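Local coordinates for protein cysteine synthase 3 (Entamoeba histolytica, PDB 6KR5) that probably makes L-cysteine from O-acetylserine and sulfide, using bound pyridoxal-5'-phosphate as its cofactor, at residues V211-V216 with V250-T255; V200-K205 with I245-V250; H15-T20 with G97-Y102; F63-Q68 with I91-A96. All coordinates share one frame; numbering follows the deposited sequence.

Interaction 1: V211-V216 with V250-T255; sequences VKVVAV and VVDEIT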
loop_
_atom_site.group_PDB
_atom_site.type_symbol
_atom_site.label_atom_id
_atom_site.label_comp_id
_atom_site.label_asym_id
_atom_site.label_seq_id
_atom_site.Cartn_x
_atom_site.Cartn_y
_atom_site.Cartn_z
ATOM N N VAL B 211 -19.922 -15.194 -18.427
ATOM C CA VAL B 211 -18.787 -14.318 -18.155
ATOM C C VAL B 211 -17.617 -14.764 -19.018
ATOM O O VAL B 211 -17.281 -15.955 -19.063
ATOM C CB VAL B 211 -18.426 -14.334 -16.660
ATOM C CG1 VAL B 211 -17.052 -13.692 -16.421
ATOM C CG2 VAL B 211 -19.488 -13.616 -15.853
ATOM N N LYS B 212 -17.017 -13.816 -19.732
ATOM C CA LYS B 212 -15.860 -14.071 -20.579
ATOM C C LYS B 212 -14.588 -13.911 -19.754
ATOM O O LYS B 212 -14.436 -12.925 -19.031
ATOM C CB LYS B 212 -15.853 -13.104 -21.764
ATOM C CG LYS B 212 -14.721 -13.324 -22.746
ATOM C CD LYS B 212 -14.753 -12.288 -23.867
ATOM C CE LYS B 212 -13.689 -12.582 -24.917
ATOM N NZ LYS B 212 -13.696 -11.535 -25.990
ATOM N N VAL B 213 -13.686 -14.882 -19.859
ATOM C CA VAL B 213 -12.428 -14.886 -19.119
ATOM C C VAL B 213 -11.296 -14.570 -20.088
ATOM O O VAL B 213 -11.069 -15.315 -21.049
ATOM C CB VAL B 213 -12.207 -16.232 -18.420
ATOM C CG1 VAL B 213 -10.819 -16.275 -17.789
ATOM C CG2 VAL B 213 -13.293 -16.442 -17.372
ATOM N N VAL B 214 -10.573 -13.481 -19.830
ATOM C CA VAL B 214 -9.484 -13.040 -20.695
ATOM C C VAL B 214 -8.171 -13.179 -19.933
ATOM O O VAL B 214 -7.968 -12.515 -18.910
ATOM C CB VAL B 214 -9.695 -11.592 -21.161
ATOM C CG1 VAL B 214 -8.517 -11.120 -22.006
ATOM C CG2 VAL B 214 -11.010 -11.466 -21.943
ATOM N N ALA B 215 -7.271 -14.021 -20.437
ATOM C CA ALA B 215 -5.935 -14.165 -19.873
ATOM C C ALA B 215 -4.958 -13.284 -20.645
ATOM O O ALA B 215 -5.050 -13.180 -21.870
ATOM C CB ALA B 215 -5.479 -15.626 -19.930
ATOM N N VAL B 216 -4.011 -12.669 -19.930
ATOM C CA VAL B 216 -3.049 -11.741 -20.514
ATOM C C VAL B 216 -1.638 -12.256 -20.272
ATOM O O VAL B 216 -1.310 -12.702 -19.166
ATOM C CB VAL B 216 -3.224 -10.328 -19.918
ATOM C CG1 VAL B 216 -2.240 -9.318 -20.526
ATOM C CG2 VAL B 216 -4.662 -9.873 -20.086
ATOM N N VAL B 250 -11.114 -22.987 -19.116
ATOM C CA VAL B 250 -11.710 -21.875 -18.373
ATOM C C VAL B 250 -11.530 -20.551 -19.099
ATOM O O VAL B 250 -12.295 -19.597 -18.866
ATOM C CB VAL B 250 -11.085 -21.804 -16.965
ATOM C CG1 VAL B 250 -11.654 -20.650 -16.121
ATOM C CG2 VAL B 250 -11.286 -23.115 -16.241
ATOM N N VAL B 251 -10.535 -20.465 -19.973
ATOM C CA VAL B 251 -10.124 -19.204 -20.583
ATOM C C VAL B 251 -10.755 -19.076 -21.963
ATOM O O VAL B 251 -10.668 -19.998 -22.783
ATOM C CB VAL B 251 -8.593 -19.118 -20.670
ATOM C CG1 VAL B 251 -8.159 -17.860 -21.404
ATOM C CG2 VAL B 251 -7.984 -19.193 -19.270
ATOM N N ASP B 252 -11.364 -17.925 -22.230
ATOM C CA ASP B 252 -12.036 -17.687 -23.499
ATOM C C ASP B 252 -11.182 -16.953 -24.520
ATOM O O ASP B 252 -11.434 -17.080 -25.726
ATOM C CB ASP B 252 -13.314 -16.886 -23.256
ATOM C CG ASP B 252 -14.279 -17.634 -22.396
ATOM O OD1 ASP B 252 -14.674 -18.743 -22.813
ATOM O OD2 ASP B 252 -14.600 -17.150 -21.289
ATOM N N GLU B 253 -10.184 -16.199 -24.076
ATOM C CA GLU B 253 -9.351 -15.411 -24.972
ATOM C C GLU B 253 -8.015 -15.177 -24.288
ATOM O O GLU B 253 -7.974 -14.922 -23.079
ATOM C CB GLU B 253 -10.015 -14.070 -25.318
ATOM C CG GLU B 253 -9.144 -13.115 -26.130
ATOM C CD GLU B 253 -9.731 -11.715 -26.215
ATOM O OE1 GLU B 253 -10.653 -11.406 -25.426
ATOM O OE2 GLU B 253 -9.268 -10.924 -27.064
ATOM N N ILE B 254 -6.936 -15.286 -25.054
ATOM C CA ILE B 254 -5.602 -14.911 -24.594
ATOM C C ILE B 254 -5.187 -13.654 -25.344
ATOM O O ILE B 254 -5.149 -13.644 -26.580
ATOM C CB ILE B 254 -4.583 -16.036 -24.819
ATOM C CG1 ILE B 254 -5.057 -17.331 -24.153
ATOM C CG2 ILE B 254 -3.210 -15.607 -24.306
ATOM C CD1 ILE B 254 -4.473 -18.598 -24.768
ATOM N N THR B 255 -4.856 -12.595 -24.607
ATOM C CA THR B 255 -4.431 -11.347 -25.227
ATOM C C THR B 255 -2.973 -11.083 -24.895
ATOM O O THR B 255 -2.652 -10.809 -23.728
ATOM C CB THR B 255 -5.301 -10.182 -24.760
ATOM O OG1 THR B 255 -6.660 -10.435 -25.139
ATOM C CG2 THR B 255 -4.840 -8.875 -25.400
#
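Lys212 runs fully extended past Asp252 to Glu253, where its NZ makes a salt bridge with OE1 of Glu253 at 3.1 Å, meeting the oxygen from well above the carboxylate plane. Each has a second partner: Lys212 pairs with Glu291 of helix 279-292, and OE2 of Glu253 with Lys294. Both the N and the O of Val213 turn to the 250-255 segment. Its N donates to the anti lone pair of Asp252 OD2 (2.8 Å, 164°), while its O takes both Asp252 N and, more loosely, Glu253 N at 3.3 Å. The Asp252 carboxylate thus takes the N-H that a strand carbonyl would otherwise accept, just before the regular pairing starts. Val214 turns its CG2 against Glu253 OE1 (3.5 Å), and its CG1 lies near Thr255 OG1, on the face that helix 279-292 covers. Ala215 points to the other face, where CB touches Val251 CG1 at 3.8 Å; its N and O bond to Glu253 O (2.9 Å) and Thr255 N (2.8 Å). Val216 closes the pairing alongside Thr255. Such bonding of one residue to both neighbours of its opposite number marks parallel strands, here at the edge of the mixed sheet in the larger domain of the type II PLP fold.

Interaction 2: V200-K205 with I245-V250; sequences VGENLK and IYKKEV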
loop_
_atom_site.group_PDB
_atom_site.type_symbol
_atom_site.label_atom_id
_atom_site.label_comp_id
_atom_site.label_asym_id
_atom_site.label_seq_id
_atom_site.Cartn_x
_atom_site.Cartn_y
_atom_site.Cartn_z
ATOM N N VAL B 200 -10.720 -16.977 -10.263
ATOM C CA VAL B 200 -11.798 -16.015 -10.464
ATOM C C VAL B 200 -12.692 -16.463 -11.611
ATOM O O VAL B 200 -13.923 -16.380 -11.523
ATOM C CB VAL B 200 -11.238 -14.602 -10.706
ATOM C CG1 VAL B 200 -12.374 -13.624 -11.019
ATOM C CG2 VAL B 200 -10.463 -14.131 -9.498
ATOM N N GLY B 201 -12.092 -16.953 -12.699
ATOM C CA GLY B 201 -12.887 -17.369 -13.842
ATOM C C GLY B 201 -13.834 -18.505 -13.502
ATOM O O GLY B 201 -15.024 -18.454 -13.827
ATOM N N GLU B 202 -13.328 -19.533 -12.815
ATOM C CA GLU B 202 -14.189 -20.661 -12.462
ATOM C C GLU B 202 -15.310 -20.229 -11.529
ATOM O O GLU B 202 -16.462 -20.658 -11.687
ATOM C CB GLU B 202 -13.369 -21.781 -11.824
ATOM C CG GLU B 202 -12.536 -22.583 -12.815
ATOM C CD GLU B 202 -11.829 -23.762 -12.178
ATOM O OE1 GLU B 202 -11.453 -23.667 -10.988
ATOM O OE2 GLU B 202 -11.636 -24.785 -12.874
ATOM N N ASN B 203 -14.999 -19.376 -10.551
ATOM C CA ASN B 203 -16.003 -19.033 -9.553
ATOM C C ASN B 203 -17.016 -18.028 -10.083
ATOM O O ASN B 203 -18.182 -18.064 -9.673
ATOM C CB ASN B 203 -15.331 -18.510 -8.286
ATOM C CG ASN B 203 -14.775 -19.622 -7.431
ATOM O OD1 ASN B 203 -15.526 -20.417 -6.865
ATOM N ND2 ASN B 203 -13.454 -19.689 -7.330
ATOM N N LEU B 204 -16.614 -17.136 -10.990
ATOM C CA LEU B 204 -17.607 -16.281 -11.629
ATOM C C LEU B 204 -18.491 -17.089 -12.572
ATOM O O LEU B 204 -19.705 -16.871 -12.629
ATOM C CB LEU B 204 -16.931 -15.132 -12.375
ATOM C CG LEU B 204 -16.341 -14.030 -11.488
ATOM C CD1 LEU B 204 -15.699 -12.947 -12.345
ATOM C CD2 LEU B 204 -17.421 -13.446 -10.589
ATOM N N LYS B 205 -17.906 -18.038 -13.310
ATOM C CA LYS B 205 -18.706 -18.777 -14.283
ATOM C C LYS B 205 -19.717 -19.689 -13.601
ATOM O O LYS B 205 -20.766 -19.990 -14.182
ATOM C CB LYS B 205 -17.800 -19.575 -15.225
ATOM C CG LYS B 205 -17.378 -18.791 -16.464
ATOM C CD LYS B 205 -16.333 -19.541 -17.295
ATOM C CE LYS B 205 -16.129 -18.829 -18.627
ATOM N NZ LYS B 205 -14.998 -19.380 -19.420
ATOM N N ILE B 245 -1.613 -25.009 -12.633
ATOM C CA ILE B 245 -2.928 -24.466 -12.304
ATOM C C ILE B 245 -3.723 -24.126 -13.561
ATOM O O ILE B 245 -4.961 -24.186 -13.560
ATOM C CB ILE B 245 -2.754 -23.230 -11.396
ATOM C CG1 ILE B 245 -2.318 -23.666 -10.003
ATOM C CG2 ILE B 245 -4.027 -22.399 -11.341
ATOM C CD1 ILE B 245 -1.881 -22.506 -9.092
ATOM N N TYR B 246 -3.042 -23.729 -14.634
ATOM C CA TYR B 246 -3.735 -23.269 -15.831
ATOM C C TYR B 246 -4.651 -24.353 -16.391
ATOM O O TYR B 246 -4.246 -25.511 -16.545
ATOM C CB TYR B 246 -2.727 -22.838 -16.894
ATOM C CG TYR B 246 -3.368 -22.030 -17.997
ATOM C CD1 TYR B 246 -3.672 -20.691 -17.807
ATOM C CD2 TYR B 246 -3.694 -22.612 -19.216
ATOM C CE1 TYR B 246 -4.266 -19.941 -18.808
ATOM C CE2 TYR B 246 -4.294 -21.871 -20.218
ATOM C CZ TYR B 246 -4.574 -20.538 -20.006
ATOM O OH TYR B 246 -5.167 -19.778 -20.984
ATOM N N LYS B 247 -5.885 -23.962 -16.706
ATOM C CA LYS B 247 -6.880 -24.836 -17.335
ATOM C C LYS B 247 -7.407 -24.099 -18.557
ATOM O O LYS B 247 -8.222 -23.186 -18.415
ATOM C CB LYS B 247 -8.027 -25.161 -16.389
ATOM C CG LYS B 247 -7.717 -26.047 -15.232
ATOM C CD LYS B 247 -8.922 -26.060 -14.297
ATOM C CE LYS B 247 -9.214 -27.442 -13.760
ATOM N NZ LYS B 247 -10.445 -27.433 -12.921
ATOM N N LYS B 248 -6.971 -24.512 -19.751
ATOM C CA LYS B 248 -7.318 -23.772 -20.960
ATOM C C LYS B 248 -8.825 -23.677 -21.167
ATOM O O LYS B 248 -9.307 -22.693 -21.746
ATOM C CB LYS B 248 -6.656 -24.423 -22.177
ATOM C CG LYS B 248 -7.131 -25.839 -22.444
ATOM C CD LYS B 248 -6.528 -26.381 -23.728
ATOM C CE LYS B 248 -6.975 -27.815 -23.977
ATOM N NZ LYS B 248 -6.701 -28.697 -22.807
ATOM N N GLU B 249 -9.585 -24.673 -20.697
ATOM C CA GLU B 249 -11.025 -24.664 -20.925
ATOM C C GLU B 249 -11.744 -23.565 -20.146
ATOM O O GLU B 249 -12.879 -23.232 -20.494
ATOM C CB GLU B 249 -11.619 -26.028 -20.579
ATOM C CG GLU B 249 -11.558 -26.390 -19.114
ATOM C CD GLU B 249 -10.310 -27.179 -18.737
ATOM O OE1 GLU B 249 -9.380 -27.291 -19.570
ATOM O OE2 GLU B 249 -10.260 -27.690 -17.596
ATOM N N VAL B 250 -11.114 -22.987 -19.116
ATOM C CA VAL B 250 -11.710 -21.875 -18.373
ATOM C C VAL B 250 -11.530 -20.551 -19.099
ATOM O O VAL B 250 -12.295 -19.597 -18.866
ATOM C CB VAL B 250 -11.085 -21.804 -16.965
ATOM C CG1 VAL B 250 -11.654 -20.650 -16.121
ATOM C CG2 VAL B 250 -11.286 -23.115 -16.241
HETATM O O HOH W 1 -9.130 -25.322 -10.651
HETATM O O HOH W 2 -15.349 -22.073 -19.814
#
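The carboxylate of Glu202 is the flat group that carries this contact, and Lys247 meets it on one oxygen: NZ donates to the syn lone pair of OE2 in a 2.9 Å salt bridge. A water takes the other oxygen, donating to OE1 at 2.9 Å and making only a weak bond to Lys247 NZ. The Glu202 and Lys247 side chains meet at about a right angle; the lysine bends at chi3 (139°), which sets the direction of CE and NZ, and its CD lies 3.3 Å from Glu202 OE2. The stem of Glu202 rests on Val250: Glu202 CG lies 3.7 Å from Val250 CG2, and Val250 CG1 packs near the helix backbone at Gly201, where there is no side chain to hold the loop off. One turn further on, extended Lys205 sends NZ to Val250 O at 2.8 Å, approaching from above the carbonyl plane. A second water joins this NZ (2.7 Å) to Glu249 O, and Asp252 supplies a salt-bridge partner, probably steadying the lysine's positive charge. The contact holds the long connection between strands 212-218 and 253-257 against helix 195-207, which links strands 186-190 and 212-218 in a beta-alpha-beta crossover of the PLP-enzyme fold.

Interaction 3: H15-T20 with G97-Y102; sequences HNILET and GAVFGY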
loop_
_atom_site.group_PDB
_atom_site.type_symbol
_atom_site.label_atom_id
_atom_site.label_comp_id
_atom_site.label_asym_id
_atom_site.label_seq_id
_atom_site.Cartn_x
_atom_site.Cartn_y
_atom_site.Cartn_z
ATOM N N HIS B 15 -8.606 -8.821 14.269
ATOM C CA HIS B 15 -7.823 -9.461 15.324
ATOM C C HIS B 15 -6.343 -9.529 15.008
ATOM O O HIS B 15 -5.537 -9.678 15.930
ATOM C CB HIS B 15 -8.336 -10.874 15.601
ATOM C CG HIS B 15 -9.733 -10.904 16.136
ATOM N ND1 HIS B 15 -10.798 -11.378 15.403
ATOM C CD2 HIS B 15 -10.240 -10.509 17.328
ATOM C CE1 HIS B 15 -11.905 -11.272 16.120
ATOM N NE2 HIS B 15 -11.592 -10.752 17.292
ATOM N N ASN B 16 -5.972 -9.447 13.737
ATOM C CA ASN B 16 -4.578 -9.432 13.316
ATOM C C ASN B 16 -4.564 -8.998 11.861
ATOM O O ASN B 16 -5.614 -8.866 11.225
ATOM C CB ASN B 16 -3.919 -10.796 13.487
ATOM C CG ASN B 16 -4.671 -11.883 12.759
ATOM O OD1 ASN B 16 -4.747 -11.879 11.534
ATOM N ND2 ASN B 16 -5.260 -12.807 13.513
ATOM N N ILE B 17 -3.355 -8.805 11.332
ATOM C CA ILE B 17 -3.237 -8.239 9.992
ATOM C C ILE B 17 -3.801 -9.183 8.939
ATOM O O ILE B 17 -4.248 -8.730 7.880
ATOM C CB ILE B 17 -1.769 -7.846 9.709
ATOM C CG1 ILE B 17 -1.677 -6.920 8.494
ATOM C CG2 ILE B 17 -0.858 -9.072 9.546
ATOM C CD1 ILE B 17 -2.394 -5.610 8.693
ATOM N N LEU B 18 -3.808 -10.498 9.193
ATOM C CA LEU B 18 -4.313 -11.415 8.176
ATOM C C LEU B 18 -5.795 -11.193 7.914
ATOM O O LEU B 18 -6.272 -11.437 6.798
ATOM C CB LEU B 18 -4.062 -12.862 8.591
ATOM C CG LEU B 18 -2.603 -13.179 8.888
ATOM C CD1 LEU B 18 -2.459 -14.677 9.112
ATOM C CD2 LEU B 18 -1.712 -12.749 7.732
ATOM N N GLU B 19 -6.536 -10.728 8.918
ATOM C CA GLU B 19 -7.964 -10.497 8.743
ATOM C C GLU B 19 -8.267 -9.298 7.859
ATOM O O GLU B 19 -9.428 -9.119 7.478
ATOM C CB GLU B 19 -8.644 -10.320 10.100
ATOM C CG GLU B 19 -8.577 -11.593 10.935
ATOM C CD GLU B 19 -9.564 -11.620 12.088
ATOM O OE1 GLU B 19 -10.021 -10.552 12.534
ATOM O OE2 GLU B 19 -9.881 -12.740 12.547
ATOM N N THR B 20 -7.271 -8.469 7.540
ATOM C CA THR B 20 -7.474 -7.368 6.601
ATOM C C THR B 20 -7.209 -7.762 5.156
ATOM O O THR B 20 -7.391 -6.927 4.265
ATOM C CB THR B 20 -6.589 -6.153 6.928
ATOM O OG1 THR B 20 -5.219 -6.434 6.614
ATOM C CG2 THR B 20 -6.711 -5.733 8.385
ATOM N N GLY B 97 3.326 -16.362 7.370
ATOM C CA GLY B 97 4.165 -17.165 8.245
ATOM C C GLY B 97 4.474 -16.462 9.554
ATOM O O GLY B 97 4.471 -17.082 10.621
ATOM N N ALA B 98 4.727 -15.150 9.495
ATOM C CA ALA B 98 5.035 -14.412 10.715
ATOM C C ALA B 98 3.866 -14.449 11.700
ATOM O O ALA B 98 4.070 -14.560 12.914
ATOM C CB ALA B 98 5.410 -12.972 10.359
ATOM N N VAL B 99 2.635 -14.360 11.201
ATOM C CA VAL B 99 1.488 -14.300 12.103
ATOM C C VAL B 99 1.087 -15.692 12.576
ATOM O O VAL B 99 0.750 -15.886 13.753
ATOM C CB VAL B 99 0.321 -13.556 11.424
ATOM C CG1 VAL B 99 -0.880 -13.538 12.332
ATOM C CG2 VAL B 99 0.735 -12.121 11.070
ATOM N N PHE B 100 1.149 -16.691 11.690
ATOM C CA PHE B 100 0.848 -18.058 12.105
ATOM C C PHE B 100 1.960 -18.669 12.941
ATOM O O PHE B 100 1.740 -19.716 13.563
ATOM C CB PHE B 100 0.595 -18.955 10.890
ATOM C CG PHE B 100 -0.761 -18.782 10.275
ATOM C CD1 PHE B 100 -1.905 -19.099 10.990
ATOM C CD2 PHE B 100 -0.895 -18.335 8.971
ATOM C CE1 PHE B 100 -3.169 -18.943 10.421
ATOM C CE2 PHE B 100 -2.157 -18.181 8.391
ATOM C CZ PHE B 100 -3.291 -18.486 9.113
ATOM N N GLY B 101 3.144 -18.066 12.951
ATOM C CA GLY B 101 4.235 -18.563 13.771
ATOM C C GLY B 101 5.042 -19.685 13.163
ATOM O O GLY B 101 5.522 -20.558 13.897
ATOM N N TYR B 102 5.214 -19.697 11.841
ATOM C CA TYR B 102 6.022 -20.712 11.190
ATOM C C TYR B 102 7.230 -20.086 10.511
ATOM O O TYR B 102 7.113 -19.011 9.919
ATOM C CB TYR B 102 5.217 -21.472 10.131
ATOM C CG TYR B 102 4.332 -22.532 10.711
ATOM C CD1 TYR B 102 3.075 -22.210 11.206
ATOM C CD2 TYR B 102 4.759 -23.860 10.787
ATOM C CE1 TYR B 102 2.262 -23.174 11.741
ATOM C CE2 TYR B 102 3.950 -24.825 11.326
ATOM C CZ TYR B 102 2.708 -24.476 11.802
ATOM O OH TYR B 102 1.896 -25.442 12.339
#
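A short 3-10 turn at 17-20 sits against the C-terminal end of helix 88-100, with Leu18 and Val99 closest at 7.6 Å between CA atoms. The helix ends at Phe100, and Gly101 after it takes a positive phi (84°), in the smaller domain of this type II PLP fold. Asn16 starts the 3-10 turn: its CG stands between the backbone N and the carbonyl carbon (chi1 56°), which brings OD1 back to Leu18 N in a weak 2.9 Å bond. No hydrogen bond spans this apolar contact. Val99 fits against the turn with both methyls, CG2 meeting Ile17 CG2 at 3.8 Å and CG1 meeting Leu18 CD1 at the same distance; the Leu18 and Val99 side chains lie alongside each other, running opposite ways. The turn also faces the second subunit, where Thr20 O accepts from Asn7 of that chain and Ile17 packs on its Gly274, so the same residues join helix 88-100 to the dimer interface. Leu18 also touches Phe63 of helix 58-72. Leu18 CD1 lies over one face of the Phe100 ring in a CH-pi contact, 4.0 Å from the centroid and 28° off the normal, leaning to the CE2 side, where the gap is 3.6 Å.

Interaction 4: F63-Q68 with I91-A96; sequences FNIIYQ and IGLCQA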
loop_
_atom_site.group_PDB
_atom_site.type_symbol
_atom_site.label_atom_id
_atom_site.label_comp_id
_atom_site.label_asym_id
_atom_site.label_seq_id
_atom_site.Cartn_x
_atom_site.Cartn_y
_atom_site.Cartn_z
ATOM N N PHE B 63 -1.426 -16.427 2.304
ATOM C CA PHE B 63 -2.312 -16.715 3.421
ATOM C C PHE B 63 -3.018 -18.048 3.234
ATOM O O PHE B 63 -3.000 -18.897 4.130
ATOM C CB PHE B 63 -3.347 -15.607 3.587
ATOM C CG PHE B 63 -4.435 -15.972 4.549
ATOM C CD1 PHE B 63 -4.200 -15.921 5.915
ATOM C CD2 PHE B 63 -5.668 -16.409 4.102
ATOM C CE1 PHE B 63 -5.189 -16.266 6.818
ATOM C CE2 PHE B 63 -6.657 -16.767 5.003
ATOM C CZ PHE B 63 -6.415 -16.701 6.354
ATOM N N ASN B 64 -3.676 -18.250 2.089
ATOM C CA ASN B 64 -4.473 -19.470 1.969
ATOM C C ASN B 64 -3.615 -20.721 1.830
ATOM O O ASN B 64 -4.013 -21.789 2.312
ATOM C CB ASN B 64 -5.458 -19.395 0.804
ATOM C CG ASN B 64 -6.602 -20.363 0.997
ATOM O OD1 ASN B 64 -7.306 -20.291 2.014
ATOM N ND2 ASN B 64 -6.761 -21.309 0.072
ATOM N N ILE B 65 -2.461 -20.637 1.162
ATOM C CA ILE B 65 -1.572 -21.801 1.087
ATOM C C ILE B 65 -1.188 -22.260 2.491
ATOM O O ILE B 65 -1.260 -23.450 2.815
ATOM C CB ILE B 65 -0.334 -21.469 0.232
ATOM C CG1 ILE B 65 -0.704 -21.535 -1.256
ATOM C CG2 ILE B 65 0.825 -22.402 0.559
ATOM C CD1 ILE B 65 0.359 -21.024 -2.168
ATOM N N ILE B 66 -0.826 -21.319 3.358
ATOM C CA ILE B 66 -0.391 -21.688 4.699
ATOM C C ILE B 66 -1.578 -22.068 5.578
ATOM O O ILE B 66 -1.527 -23.071 6.302
ATOM C CB ILE B 66 0.432 -20.540 5.300
ATOM C CG1 ILE B 66 1.740 -20.400 4.523
ATOM C CG2 ILE B 66 0.727 -20.807 6.763
ATOM C CD1 ILE B 66 2.469 -19.096 4.796
ATOM N N TYR B 67 -2.664 -21.294 5.514
ATOM C CA TYR B 67 -3.838 -21.561 6.343
ATOM C C TYR B 67 -4.399 -22.943 6.058
ATOM O O TYR B 67 -4.676 -23.719 6.981
ATOM C CB TYR B 67 -4.896 -20.495 6.082
ATOM C CG TYR B 67 -6.077 -20.495 7.022
ATOM C CD1 TYR B 67 -5.924 -20.793 8.369
ATOM C CD2 TYR B 67 -7.338 -20.152 6.566
ATOM C CE1 TYR B 67 -7.006 -20.769 9.229
ATOM C CE2 TYR B 67 -8.426 -20.129 7.413
ATOM C CZ TYR B 67 -8.258 -20.438 8.743
ATOM O OH TYR B 67 -9.343 -20.409 9.590
ATOM N N GLN B 68 -4.585 -23.265 4.780
ATOM C CA GLN B 68 -5.169 -24.562 4.461
ATOM C C GLN B 68 -4.233 -25.694 4.854
ATOM O O GLN B 68 -4.686 -26.749 5.324
ATOM C CB GLN B 68 -5.506 -24.646 2.976
ATOM C CG GLN B 68 -6.416 -25.840 2.659
ATOM C CD GLN B 68 -7.796 -25.686 3.278
ATOM O OE1 GLN B 68 -8.441 -24.654 3.124
ATOM N NE2 GLN B 68 -8.251 -26.712 3.991
ATOM N N ILE B 91 6.660 -12.393 -0.371
ATOM C CA ILE B 91 6.120 -11.436 0.596
ATOM C C ILE B 91 4.843 -11.973 1.231
ATOM O O ILE B 91 4.659 -11.909 2.449
ATOM C CB ILE B 91 5.875 -10.076 -0.076
ATOM C CG1 ILE B 91 7.197 -9.486 -0.565
ATOM C CG2 ILE B 91 5.157 -9.154 0.888
ATOM C CD1 ILE B 91 6.997 -8.233 -1.421
ATOM N N GLY B 92 3.941 -12.516 0.412
ATOM C CA GLY B 92 2.695 -13.030 0.955
ATOM C C GLY B 92 2.900 -14.214 1.880
ATOM O O GLY B 92 2.213 -14.348 2.896
ATOM N N LEU B 93 3.865 -15.076 1.562
ATOM C CA LEU B 93 4.154 -16.194 2.452
ATOM C C LEU B 93 4.786 -15.709 3.747
ATOM O O LEU B 93 4.491 -16.236 4.827
ATOM C CB LEU B 93 5.073 -17.189 1.755
ATOM C CG LEU B 93 4.467 -18.042 0.645
ATOM C CD1 LEU B 93 5.597 -18.716 -0.114
ATOM C CD2 LEU B 93 3.508 -19.086 1.220
ATOM N N CYS B 94 5.660 -14.704 3.656
ATOM C CA CYS B 94 6.346 -14.213 4.846
ATOM C C CYS B 94 5.380 -13.511 5.786
ATOM O O CYS B 94 5.477 -13.662 7.012
ATOM C CB CYS B 94 7.492 -13.289 4.447
ATOM S SG CYS B 94 8.904 -14.180 3.771
ATOM N N GLN B 95 4.422 -12.765 5.237
ATOM C CA GLN B 95 3.423 -12.117 6.083
ATOM C C GLN B 95 2.607 -13.152 6.854
ATOM O O GLN B 95 2.457 -13.060 8.085
ATOM C CB GLN B 95 2.519 -11.231 5.229
ATOM C CG GLN B 95 1.344 -10.648 6.002
ATOM C CD GLN B 95 0.463 -9.765 5.139
ATOM O OE1 GLN B 95 0.414 -8.534 5.307
ATOM N NE2 GLN B 95 -0.227 -10.381 4.196
ATOM N N ALA B 96 2.097 -14.171 6.149
ATOM C CA ALA B 96 1.270 -15.177 6.806
ATOM C C ALA B 96 2.097 -16.022 7.760
ATOM O O ALA B 96 1.654 -16.325 8.874
ATOM C CB ALA B 96 0.568 -16.053 5.770
#
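Helices 63-68 and 91-96 cross at -45° with axes 8.9 Å apart at closest, and their backbones come nearest where Phe63 and Ala96 lie 5.2 Å apart between CA atoms. The small Ala96 lets this happen: its methyl CB sits 3.8 Å from Phe63 CA, against the backbone, while the CB of Phe63 points away from helix 88-100. Ile66 fills the space between them. With CG1 beside the backbone N (chi1 -67°) and the chain extended beyond it (chi2 166°), CD1 reaches across the gap, touching Ala96 CB and Leu93 CD2, each at 3.7 Å, and lying 3.5 Å from Leu93 O. Leu93 returns the contact through the CD2 branch, which meets Ile66 obliquely and just reaches Ile65 CG2 at 4.3 Å. Every residue that touches is buried, and no hydrogen bond crosses between the helices. Further out, Ile66 and Leu93 both press on strand 80-84, at Ile81 and Glu83, so the pair packs against the four-stranded parallel sheet. Cys94 and Ile91 turn to helix 114-122, Asn64 bonds to the backbone of Asp164 in helix 163-167, and Phe63 packs on Ile6 of the second subunit.

In the fold
The four contacts fall into two neighbouring pairs. Interactions 1 and 2, with centres 9 Å apart, share Val250 and are joined by the Lys205-Asp252 salt bridge; their segments alternate along the chain, knitting helix 195-207, strand 212-218 and the connection to strand 253-257 together beside the six-stranded sheet. Interactions 3 and 4, centres 8 Å apart, both close before 1 and 2 open; they share helix 88-100, with 4 nested within 3, and join helices of the four-stranded-sheet region and the turn at 17-20 by the second subunit. Interactions 1 and 4 lie on opposite sides of the chain's centre, 27 Å apart between centres, with PLP about 9 Å from Ala215 in interaction 1 and from Gly92 in interaction 4.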